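Probable oxidoreductase (Mycobacterium abscessus, PDB 4EYE) probably acts as an oxidoreductase of the medium-chain dehydrogenase/reductase superfamily, related to the quinone oxidoreductases. Local coordinates at residues A[137-142]-A[311-316]; A[164-169]-A[213-218]; A[172-177]-A[197-202]; A[186-191]-A[217-222]. One frame throughout, in Å; residues are numbered along the deposited sequence.

Contact 1: residues A[137-142]-A[311-316]; sequences AVALIA and PPVSAR
A139 and L140 of helix 134-140 pack against P311 and V313, where the chain enters strand 313-318. Here the helix lies beside the mixed sheet of the GroES-like domain, the fold that medium-chain dehydrogenases/reductases pair with a Rossmann domain. The contact is small, with 148 Å² buried over both sides. It is entirely apolar, and no hydrogen bond links the segments.

Polar bonds hold the elements to their surroundings instead. P312 and S314 make backbone hydrogen bonds with K337 of the parallel strand 337-341, and the hydroxyl of S314 bonds to Y335 O. R316 forms a salt bridge with D133, and the backbone N of A142 bonds to E85.

Among the apolar contacts, P311 is the main partner. Its ring spans two helix residues. CB of A139 meets CB of P311 at 3.8 Å. At the next ring atom, CG of P311, sits CD2 of L140, also at 3.8 Å. The leucine gets there because its CG stands beside the backbone N, anti to the carbonyl carbon (chi1 -75°). That turn brings the CD2 branch to the ring, which it meets at a slant. The short alanine side chain lets the backbones come close: the CA atoms of A139 and P311 are 6.4 Å apart.

V313 adds a looser touch beyond the proline. Its CG2 methyl lies 4.4 Å from CB of A139, so CB of A139 touches both P311 and V313.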
loop_
_atom_site.group_PDB
_atom_site.type_symbol
_atom_site.label_atom_id
_atom_site.label_comp_id
_atom_site.label_asym_id
_atom_site.label_seq_id
_atom_site.Cartn_x
_atom_site.Cartn_y
_atom_site.Cartn_z
ATOM N N ALA A 137 8.661 -2.029 -7.443
ATOM C CA ALA A 137 7.871 -0.983 -8.092
ATOM C C ALA A 137 6.383 -1.160 -7.792
ATOM O O ALA A 137 5.685 -0.218 -7.376
ATOM C CB ALA A 137 8.086 -0.970 -9.595
ATOM N N VAL A 138 5.883 -2.386 -7.937
ATOM C CA VAL A 138 4.422 -2.576 -7.626
ATOM C C VAL A 138 4.145 -2.248 -6.177
ATOM O O VAL A 138 3.061 -1.697 -5.822
ATOM C CB VAL A 138 3.845 -3.957 -8.096
ATOM C CG1 VAL A 138 4.179 -5.063 -7.074
ATOM C CG2 VAL A 138 2.319 -3.849 -8.360
ATOM N N ALA A 139 5.121 -2.520 -5.309
ATOM C CA ALA A 139 4.952 -2.296 -3.905
ATOM C C ALA A 139 4.714 -0.809 -3.573
ATOM O O ALA A 139 4.000 -0.503 -2.635
ATOM C CB ALA A 139 6.151 -2.821 -3.117
ATOM N N LEU A 140 5.315 0.080 -4.358
ATOM C CA LEU A 140 5.098 1.515 -4.258
ATOM C C LEU A 140 3.646 1.925 -4.461
ATOM O O LEU A 140 3.196 2.910 -3.898
ATOM C CB LEU A 140 5.907 2.299 -5.305
ATOM C CG LEU A 140 7.399 2.510 -5.186
ATOM C CD1 LEU A 140 7.933 3.353 -6.368
ATOM C CD2 LEU A 140 7.812 3.129 -3.837
ATOM N N ILE A 141 2.883 1.186 -5.258
ATOM C CA ILE A 141 1.663 1.749 -5.841
ATOM C C ILE A 141 0.562 2.203 -4.885
ATOM O O ILE A 141 0.267 3.388 -4.829
ATOM C CB ILE A 141 1.079 0.867 -6.957
ATOM C CG1 ILE A 141 2.071 0.745 -8.095
ATOM C CG2 ILE A 141 -0.230 1.459 -7.471
ATOM C CD1 ILE A 141 1.695 -0.270 -9.160
ATOM N N ALA A 142 -0.075 1.291 -4.166
ATOM C CA ALA A 142 -1.087 1.691 -3.172
ATOM C C ALA A 142 -0.409 2.207 -1.912
ATOM O O ALA A 142 -0.698 3.356 -1.486
ATOM C CB ALA A 142 -2.059 0.568 -2.836
ATOM N N PRO A 311 11.442 -0.602 -1.151
ATOM C CA PRO A 311 10.310 -1.311 -0.554
ATOM C C PRO A 311 10.578 -2.787 -0.342
ATOM O O PRO A 311 10.918 -3.499 -1.308
ATOM C CB PRO A 311 9.193 -1.126 -1.597
ATOM C CG PRO A 311 9.549 0.130 -2.313
ATOM C CD PRO A 311 11.056 0.104 -2.398
ATOM N N PRO A 312 10.457 -3.268 0.909
ATOM C CA PRO A 312 10.633 -4.720 1.164
ATOM C C PRO A 312 9.535 -5.577 0.548
ATOM O O PRO A 312 8.358 -5.286 0.716
ATOM C CB PRO A 312 10.624 -4.845 2.693
ATOM C CG PRO A 312 10.696 -3.456 3.229
ATOM C CD PRO A 312 10.276 -2.488 2.140
ATOM N N VAL A 313 9.938 -6.596 -0.185
ATOM C CA VAL A 313 9.041 -7.561 -0.743
ATOM C C VAL A 313 9.354 -8.931 -0.142
ATOM O O VAL A 313 10.436 -9.473 -0.364
ATOM C CB VAL A 313 9.142 -7.644 -2.281
ATOM C CG1 VAL A 313 8.132 -8.679 -2.793
ATOM C CG2 VAL A 313 8.839 -6.269 -2.899
ATOM N N SER A 314 8.413 -9.461 0.643
ATOM C CA SER A 314 8.719 -10.620 1.490
ATOM C C SER A 314 8.397 -11.945 0.768
ATOM O O SER A 314 8.980 -12.987 1.093
ATOM C CB SER A 314 7.964 -10.517 2.806
ATOM O OG SER A 314 6.547 -10.443 2.591
ATOM N N ALA A 315 7.513 -11.893 -0.229
ATOM C CA ALA A 315 7.097 -13.050 -0.964
ATOM C C ALA A 315 6.738 -12.693 -2.419
ATOM O O ALA A 315 6.069 -11.678 -2.673
ATOM C CB ALA A 315 5.884 -13.684 -0.305
ATOM N N ARG A 316 7.154 -13.571 -3.346
ATOM C CA ARG A 316 6.771 -13.490 -4.729
ATOM C C ARG A 316 6.237 -14.864 -5.109
ATOM O O ARG A 316 6.979 -15.827 -5.206
ATOM C CB ARG A 316 7.939 -13.052 -5.618
ATOM C CG ARG A 316 8.708 -11.874 -5.083
ATOM C CD ARG A 316 9.687 -11.299 -6.071
ATOM N NE ARG A 316 10.559 -10.322 -5.439
ATOM C CZ ARG A 316 11.356 -9.487 -6.116
ATOM N NH1 ARG A 316 11.391 -9.535 -7.424
ATOM N NH2 ARG A 316 12.121 -8.621 -5.481
#

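Contact 2: residues A[164-169]-A[213-218]; sequences LVLGAA and EGWAKA
W215 pushes the six-membered end of its indole against two leucines, L164 and L166. The leucines belong to the strand 162-165 and the turn after it. This strand opens the Rossmann fold, and the glycine-rich turn is of the kind that receives the dinucleotide in related enzymes. W215 begins helix 215-222, just after the N-cap residue G214.

The conformations of the three side chains decide the contact. The backbones are far apart, with 10.3 Å between the CA atoms of L164 and A216, so long side chains must bridge the gap. W215 has CG between its backbone N and carbonyl carbon, the crowded position (chi1 70°). The indole then reaches over to the strand and presents CZ3 and CH2, the atoms far from NE1.

The leucines take different shapes. L164 has CG turned away from its N (chi1 173°). Its CD2 comes to the ring edge, in the plane of the indole, 3.9 Å from CZ3. L166 has CG beside the backbone N instead (chi1 -63°). Its CD2 lies 3.8 Å from CH2 of W215 and 3.9 Å from CZ3. Both leucine chains run nearly perpendicular to that of the tryptophan.

Alternate residues of the chain thus face the helix. L166 also touches A243 of helix 240-245, and both leucines meet V190 and V231 on adjacent strands.

All three touching residues are buried, and no hydrogen bond crosses between the segments. The contact therefore rests on dispersion and the hydrophobic effect, and on how closely two methyl groups fit the indole.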
loop_
_atom_site.group_PDB
_atom_site.type_symbol
_atom_site.label_atom_id
_atom_site.label_comp_id
_atom_site.label_asym_id
_atom_site.label_seq_id
_atom_site.Cartn_x
_atom_site.Cartn_y
_atom_site.Cartn_z
ATOM N N LEU A 164 4.775 7.641 15.511
ATOM C CA LEU A 164 4.404 6.341 15.992
ATOM C C LEU A 164 3.676 5.648 14.846
ATOM O O LEU A 164 2.640 6.148 14.389
ATOM C CB LEU A 164 3.456 6.413 17.193
ATOM C CG LEU A 164 2.859 5.090 17.683
ATOM C CD1 LEU A 164 4.027 4.298 18.245
ATOM C CD2 LEU A 164 1.737 5.289 18.720
ATOM N N VAL A 165 4.183 4.494 14.445
ATOM C CA VAL A 165 3.550 3.698 13.393
ATOM C C VAL A 165 2.968 2.445 14.041
ATOM O O VAL A 165 3.694 1.644 14.621
ATOM C CB VAL A 165 4.509 3.301 12.242
ATOM C CG1 VAL A 165 3.752 2.449 11.204
ATOM C CG2 VAL A 165 5.135 4.542 11.568
ATOM N N LEU A 166 1.657 2.287 13.919
ATOM C CA LEU A 166 0.947 1.094 14.406
ATOM C C LEU A 166 0.809 0.097 13.251
ATOM O O LEU A 166 0.987 0.452 12.066
ATOM C CB LEU A 166 -0.426 1.504 14.948
ATOM C CG LEU A 166 -0.414 2.459 16.183
ATOM C CD1 LEU A 166 -1.794 2.975 16.530
ATOM C CD2 LEU A 166 0.102 1.709 17.387
ATOM N N GLY A 167 0.480 -1.155 13.578
ATOM C CA GLY A 167 0.381 -2.231 12.540
ATOM C C GLY A 167 1.628 -2.267 11.648
ATOM O O GLY A 167 1.549 -2.365 10.416
ATOM N N ALA A 168 2.777 -2.102 12.288
ATOM C CA ALA A 168 3.973 -1.583 11.630
ATOM C C ALA A 168 4.577 -2.549 10.608
ATOM O O ALA A 168 5.199 -2.092 9.677
ATOM C CB ALA A 168 5.008 -1.203 12.665
ATOM N N ALA A 169 4.359 -3.852 10.776
ATOM C CA ALA A 169 4.878 -4.875 9.807
ATOM C C ALA A 169 3.994 -5.087 8.545
ATOM O O ALA A 169 4.368 -5.813 7.655
ATOM C CB ALA A 169 5.060 -6.238 10.518
ATOM N N GLU A 213 -0.170 -4.895 27.193
ATOM C CA GLU A 213 -0.617 -3.991 28.257
ATOM C C GLU A 213 0.466 -2.966 28.550
ATOM O O GLU A 213 1.646 -3.307 28.666
ATOM C CB GLU A 213 -0.983 -4.766 29.548
ATOM N N GLY A 214 0.059 -1.707 28.648
ATOM C CA GLY A 214 0.963 -0.600 28.978
ATOM C C GLY A 214 1.786 -0.027 27.814
ATOM O O GLY A 214 2.660 0.810 28.030
ATOM N N TRP A 215 1.534 -0.463 26.590
ATOM C CA TRP A 215 2.371 -0.001 25.444
ATOM C C TRP A 215 2.303 1.499 25.257
ATOM O O TRP A 215 3.310 2.126 24.920
ATOM C CB TRP A 215 2.009 -0.744 24.163
ATOM C CG TRP A 215 0.661 -0.393 23.604
ATOM C CD1 TRP A 215 -0.555 -1.004 23.853
ATOM C CD2 TRP A 215 0.349 0.694 22.664
ATOM N NE1 TRP A 215 -1.564 -0.382 23.154
ATOM C CE2 TRP A 215 -1.079 0.629 22.415
ATOM C CE3 TRP A 215 1.090 1.673 22.041
ATOM C CZ2 TRP A 215 -1.717 1.525 21.563
ATOM C CZ3 TRP A 215 0.442 2.564 21.184
ATOM C CH2 TRP A 215 -0.923 2.505 20.965
ATOM N N ALA A 216 1.122 2.089 25.481
ATOM C CA ALA A 216 0.965 3.552 25.321
ATOM C C ALA A 216 1.881 4.284 26.256
ATOM O O ALA A 216 2.510 5.272 25.867
ATOM C CB ALA A 216 -0.473 4.005 25.505
ATOM N N LYS A 217 1.981 3.798 27.494
ATOM C CA LYS A 217 2.881 4.396 28.482
ATOM C C LYS A 217 4.325 4.188 28.064
ATOM O O LYS A 217 5.146 5.093 28.213
ATOM C CB LYS A 217 2.614 3.867 29.919
ATOM N N ALA A 218 4.653 3.023 27.519
ATOM C CA ALA A 218 6.023 2.797 27.018
ATOM C C ALA A 218 6.372 3.740 25.829
ATOM O O ALA A 218 7.497 4.235 25.724
ATOM C CB ALA A 218 6.206 1.351 26.604
#

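Contact 3: residues A[172-177]-A[197-202]; sequences IGTAAI and TEFVKS
In the Rossmann fold, T174 and I177 of helix 171-182 meet F199 and V200 of helix 197-203. These are the helices that follow the first two strands, 162-165 and 186-191. The closest CA atoms, those of T174 and V200, are 7.5 Å apart, and 134 Å² is buried in all.

Two pairs carry the contact. In the first, OG1 of T174 comes to the edge of the F199 ring, in the ring plane, 3.7 Å from CE2. The ring extends to it because CG of F199 is anti to the backbone N (chi1 172°). The threonine oxygen is not left without a polar partner: it hydrogen-bonds to G170 O, one helical turn back. Toward the ring edge it makes a van der Waals contact, and no hydrogen bond crosses between the helices.

The second pair is apolar. CD1 of I177 meets CG1 of V200 at 3.9 Å, with the side chains nearly perpendicular. I177 reaches out along an extended chain (chi2 170°).

Within 197-202, S202 OG donates to F199 O at 2.6 Å, tying the hydroxyl back onto its own helix.

Both helices pack on strand 186-191: I177 on V187, V200 on A189 and V191. Helix 143-154 flanks 172-177, where T174 touches Y144. The ring of F199 also meets that of Y335, at about 45°.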
loop_
_atom_site.group_PDB
_atom_site.type_symbol
_atom_site.label_atom_id
_atom_site.label_comp_id
_atom_site.label_asym_id
_atom_site.label_seq_id
_atom_site.Cartn_x
_atom_site.Cartn_y
_atom_site.Cartn_z
ATOM N N ILE A 172 1.002 -1.023 4.732
ATOM C CA ILE A 172 0.929 0.378 4.999
ATOM C C ILE A 172 1.945 0.799 6.043
ATOM O O ILE A 172 2.661 1.759 5.858
ATOM C CB ILE A 172 -0.488 0.768 5.433
ATOM C CG1 ILE A 172 -1.413 0.638 4.241
ATOM C CG2 ILE A 172 -0.448 2.219 5.934
ATOM C CD1 ILE A 172 -1.278 1.851 3.307
ATOM N N GLY A 173 2.038 0.026 7.121
ATOM C CA GLY A 173 3.014 0.288 8.163
ATOM C C GLY A 173 4.444 0.371 7.663
ATOM O O GLY A 173 5.176 1.259 8.056
ATOM N N THR A 174 4.845 -0.575 6.798
ATOM C CA THR A 174 6.178 -0.600 6.239
ATOM C C THR A 174 6.504 0.642 5.402
ATOM O O THR A 174 7.564 1.271 5.601
ATOM C CB THR A 174 6.358 -1.867 5.359
ATOM O OG1 THR A 174 6.156 -3.008 6.207
ATOM C CG2 THR A 174 7.744 -1.927 4.744
ATOM N N ALA A 175 5.568 1.012 4.516
ATOM C CA ALA A 175 5.680 2.257 3.789
ATOM C C ALA A 175 5.739 3.456 4.749
ATOM O O ALA A 175 6.491 4.408 4.548
ATOM C CB ALA A 175 4.526 2.411 2.777
ATOM N N ALA A 176 4.963 3.381 5.806
ATOM C CA ALA A 176 4.877 4.501 6.793
ATOM C C ALA A 176 6.226 4.683 7.504
ATOM O O ALA A 176 6.687 5.818 7.676
ATOM C CB ALA A 176 3.758 4.213 7.796
ATOM N N ILE A 177 6.910 3.566 7.782
ATOM C CA ILE A 177 8.244 3.611 8.356
ATOM C C ILE A 177 9.267 4.196 7.367
ATOM O O ILE A 177 10.023 5.113 7.720
ATOM C CB ILE A 177 8.766 2.208 8.783
ATOM C CG1 ILE A 177 7.885 1.633 9.902
ATOM C CG2 ILE A 177 10.213 2.286 9.336
ATOM C CD1 ILE A 177 8.182 0.182 10.203
ATOM N N THR A 197 9.149 -8.361 14.861
ATOM C CA THR A 197 9.984 -7.361 15.515
ATOM C C THR A 197 11.290 -7.080 14.761
ATOM O O THR A 197 11.626 -5.920 14.537
ATOM C CB THR A 197 10.299 -7.766 16.991
ATOM O OG1 THR A 197 9.069 -7.811 17.715
ATOM C CG2 THR A 197 11.216 -6.741 17.651
ATOM N N GLU A 198 12.017 -8.127 14.360
ATOM C CA GLU A 198 13.302 -7.919 13.652
ATOM C C GLU A 198 13.088 -7.366 12.236
ATOM O O GLU A 198 13.878 -6.554 11.749
ATOM C CB GLU A 198 14.121 -9.211 13.574
ATOM C CG GLU A 198 14.478 -9.791 14.929
ATOM C CD GLU A 198 15.244 -8.833 15.800
ATOM O OE1 GLU A 198 15.066 -8.935 17.032
ATOM O OE2 GLU A 198 16.015 -7.979 15.275
ATOM N N PHE A 199 12.036 -7.826 11.587
ATOM C CA PHE A 199 11.679 -7.308 10.275
ATOM C C PHE A 199 11.486 -5.813 10.352
ATOM O O PHE A 199 12.068 -5.058 9.587
ATOM C CB PHE A 199 10.411 -7.953 9.753
ATOM C CG PHE A 199 9.894 -7.297 8.483
ATOM C CD1 PHE A 199 10.471 -7.589 7.270
ATOM C CD2 PHE A 199 8.880 -6.358 8.536
ATOM C CE1 PHE A 199 10.000 -6.970 6.095
ATOM C CE2 PHE A 199 8.420 -5.737 7.377
ATOM C CZ PHE A 199 8.994 -6.034 6.165
ATOM N N VAL A 200 10.658 -5.385 11.291
ATOM C CA VAL A 200 10.355 -3.969 11.464
ATOM C C VAL A 200 11.588 -3.158 11.786
ATOM O O VAL A 200 11.801 -2.073 11.203
ATOM C CB VAL A 200 9.204 -3.778 12.491
ATOM C CG1 VAL A 200 9.147 -2.353 12.990
ATOM C CG2 VAL A 200 7.891 -4.193 11.823
ATOM N N LYS A 201 12.429 -3.683 12.694
ATOM C CA LYS A 201 13.720 -3.046 12.941
ATOM C C LYS A 201 14.517 -2.916 11.632
ATOM O O LYS A 201 15.060 -1.864 11.345
ATOM C CB LYS A 201 14.517 -3.830 14.020
ATOM C CG LYS A 201 15.668 -3.045 14.597
ATOM C CD LYS A 201 15.252 -1.815 15.414
ATOM C CE LYS A 201 16.479 -0.981 15.813
ATOM N NZ LYS A 201 16.065 0.362 16.345
ATOM N N SER A 202 14.578 -3.977 10.824
ATOM C CA SER A 202 15.355 -3.923 9.584
ATOM C C SER A 202 14.802 -2.885 8.584
ATOM O O SER A 202 15.535 -2.372 7.742
ATOM C CB SER A 202 15.415 -5.295 8.904
ATOM O OG SER A 202 14.191 -5.593 8.215
#

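Contact 4: residues A[186-191]-A[217-222]; sequences KVIAVV and KAVREA
V219 and A222 of helix 215-222 fit against I188 and V190 of strand 186-191. This is helix-on-sheet packing in the Rossmann fold. The segments run nearly antiparallel, with 162° between their directions and 10.3 Å between their axes at the closest point. Together they bury 178 Å², with no hydrogen bond between them.

I188 and V190 are alternate residues, so both side chains rise from the same face of the strand. CG2 of I188 and CG2 of V190 stand 5.1 Å apart and leave a dip. The CG2 methyl of V219 settles into it, 4.4 Å from CG2 of I188 and 4.2 Å from CG2 of V190. One bump of the helix is thus seated between two bumps of the strand.

I188 also fills a hollow on the helix. Its CG1 arm is extended (chi2 164°) and carries CD1 toward the helix surface. There V219 and A222 lie three residues apart, on adjoining turns. CD1 of I188 comes 4.2 Å from CB of A222 and 4.4 Å from the backbone O of V219. The small side chain of A222 leaves room for it. All these separations are 4.2 Å or more, so the surfaces meet without tight contact.

The strand lies between 162-165 and 207-210 in the parallel sheet. V219 also touches L164 and L209 on these neighbours, and I188 reaches both residues too. A189 points away from helix 215-222, and both A189 and V191 pack on V200 of helix 197-203. The strand therefore has a helix on each face.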
loop_
_atom_site.group_PDB
_atom_site.type_symbol
_atom_site.label_atom_id
_atom_site.label_comp_id
_atom_site.label_asym_id
_atom_site.label_seq_id
_atom_site.Cartn_x
_atom_site.Cartn_y
_atom_site.Cartn_z
ATOM N N LYS A 186 11.969 10.513 13.243
ATOM C CA LYS A 186 12.221 9.353 14.102
ATOM C C LYS A 186 10.956 8.530 14.167
ATOM O O LYS A 186 9.862 9.089 14.198
ATOM C CB LYS A 186 12.625 9.807 15.503
ATOM C CG LYS A 186 12.962 8.665 16.483
ATOM C CD LYS A 186 13.529 9.161 17.846
ATOM C CE LYS A 186 13.700 7.984 18.834
ATOM N NZ LYS A 186 14.526 8.319 20.040
ATOM N N VAL A 187 11.126 7.209 14.142
ATOM C CA VAL A 187 10.026 6.288 14.067
ATOM C C VAL A 187 10.045 5.315 15.243
ATOM O O VAL A 187 11.016 4.592 15.470
ATOM C CB VAL A 187 10.009 5.461 12.738
ATOM C CG1 VAL A 187 8.898 4.426 12.791
ATOM C CG2 VAL A 187 9.805 6.353 11.513
ATOM N N ILE A 188 8.945 5.315 15.982
ATOM C CA ILE A 188 8.652 4.277 16.955
ATOM C C ILE A 188 7.585 3.407 16.305
ATOM O O ILE A 188 6.571 3.943 15.849
ATOM C CB ILE A 188 8.114 4.869 18.281
ATOM C CG1 ILE A 188 9.178 5.739 18.959
ATOM C CG2 ILE A 188 7.779 3.755 19.273
ATOM C CD1 ILE A 188 8.625 6.660 20.036
ATOM N N ALA A 189 7.825 2.101 16.244
ATOM C CA ALA A 189 6.898 1.163 15.655
ATOM C C ALA A 189 6.323 0.248 16.719
ATOM O O ALA A 189 7.070 -0.248 17.591
ATOM C CB ALA A 189 7.620 0.343 14.610
ATOM N N VAL A 190 5.013 0.024 16.663
ATOM C CA VAL A 190 4.362 -0.985 17.511
ATOM C C VAL A 190 3.903 -2.134 16.630
ATOM O O VAL A 190 3.341 -1.896 15.556
ATOM C CB VAL A 190 3.171 -0.411 18.268
ATOM C CG1 VAL A 190 2.493 -1.506 19.102
ATOM C CG2 VAL A 190 3.659 0.701 19.197
ATOM N N VAL A 191 4.218 -3.358 17.042
ATOM C CA VAL A 191 3.821 -4.546 16.299
ATOM C C VAL A 191 2.812 -5.376 17.093
ATOM O O VAL A 191 3.055 -5.711 18.244
ATOM C CB VAL A 191 5.026 -5.442 15.932
ATOM C CG1 VAL A 191 5.960 -4.728 14.937
ATOM C CG2 VAL A 191 5.775 -5.933 17.174
ATOM N N LYS A 217 1.981 3.798 27.494
ATOM C CA LYS A 217 2.881 4.396 28.482
ATOM C C LYS A 217 4.325 4.188 28.064
ATOM O O LYS A 217 5.146 5.093 28.213
ATOM C CB LYS A 217 2.614 3.867 29.919
ATOM N N ALA A 218 4.653 3.023 27.519
ATOM C CA ALA A 218 6.023 2.797 27.018
ATOM C C ALA A 218 6.372 3.740 25.829
ATOM O O ALA A 218 7.497 4.235 25.724
ATOM C CB ALA A 218 6.206 1.351 26.604
ATOM N N VAL A 219 5.416 3.990 24.938
ATOM C CA VAL A 219 5.660 4.938 23.842
ATOM C C VAL A 219 6.014 6.297 24.441
ATOM O O VAL A 219 7.016 6.903 24.071
ATOM C CB VAL A 219 4.466 5.046 22.858
ATOM C CG1 VAL A 219 4.632 6.228 21.902
ATOM C CG2 VAL A 219 4.346 3.758 22.067
ATOM N N ARG A 220 5.191 6.763 25.372
ATOM C CA ARG A 220 5.470 8.025 26.048
ATOM C C ARG A 220 6.856 8.084 26.671
ATOM O O ARG A 220 7.567 9.082 26.525
ATOM C CB ARG A 220 4.460 8.275 27.149
ATOM C CG ARG A 220 3.175 8.901 26.676
ATOM C CD ARG A 220 2.749 10.006 27.637
ATOM N NE ARG A 220 1.795 10.807 26.917
ATOM C CZ ARG A 220 1.996 12.020 26.423
ATOM N NH1 ARG A 220 3.120 12.707 26.633
ATOM N NH2 ARG A 220 1.016 12.557 25.720
ATOM N N GLU A 221 7.226 7.023 27.382
ATOM C CA GLU A 221 8.514 6.989 28.084
ATOM C C GLU A 221 9.677 7.031 27.091
ATOM O O GLU A 221 10.681 7.685 27.340
ATOM C CB GLU A 221 8.621 5.748 29.003
ATOM C CG GLU A 221 9.089 6.079 30.419
ATOM C CD GLU A 221 8.245 5.399 31.481
ATOM O OE1 GLU A 221 7.679 6.119 32.326
ATOM O OE2 GLU A 221 8.118 4.154 31.459
ATOM N N ALA A 222 9.517 6.344 25.958
ATOM C CA ALA A 222 10.503 6.387 24.880
ATOM C C ALA A 222 10.705 7.805 24.302
ATOM O O ALA A 222 11.749 8.077 23.712
ATOM C CB ALA A 222 10.152 5.391 23.773
#

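Overall arrangement
All four contacts are largely buried, with no hydrogen bonds across them. Every touching residue of contact 2 is buried, while V313, F199 and A222 in contacts 1, 3 and 4 are partly exposed. Contact 1 is nearest the centre of the chain and belongs to the GroES-like domain, contacts 2, 3 and 4 to the Rossmann domain. Contacts 2 and 4 share helix 215-222 and use neighbouring strands, joined by backbone bonds of V165 with I188 and V190. Contact 2 uses an indole, contact 4 only aliphatic side chains. Contact 3 covers the other face of strand 186-191 and alone brings a hydroxyl to a ring edge. The two domains meet where P312 packs on T174 and F199.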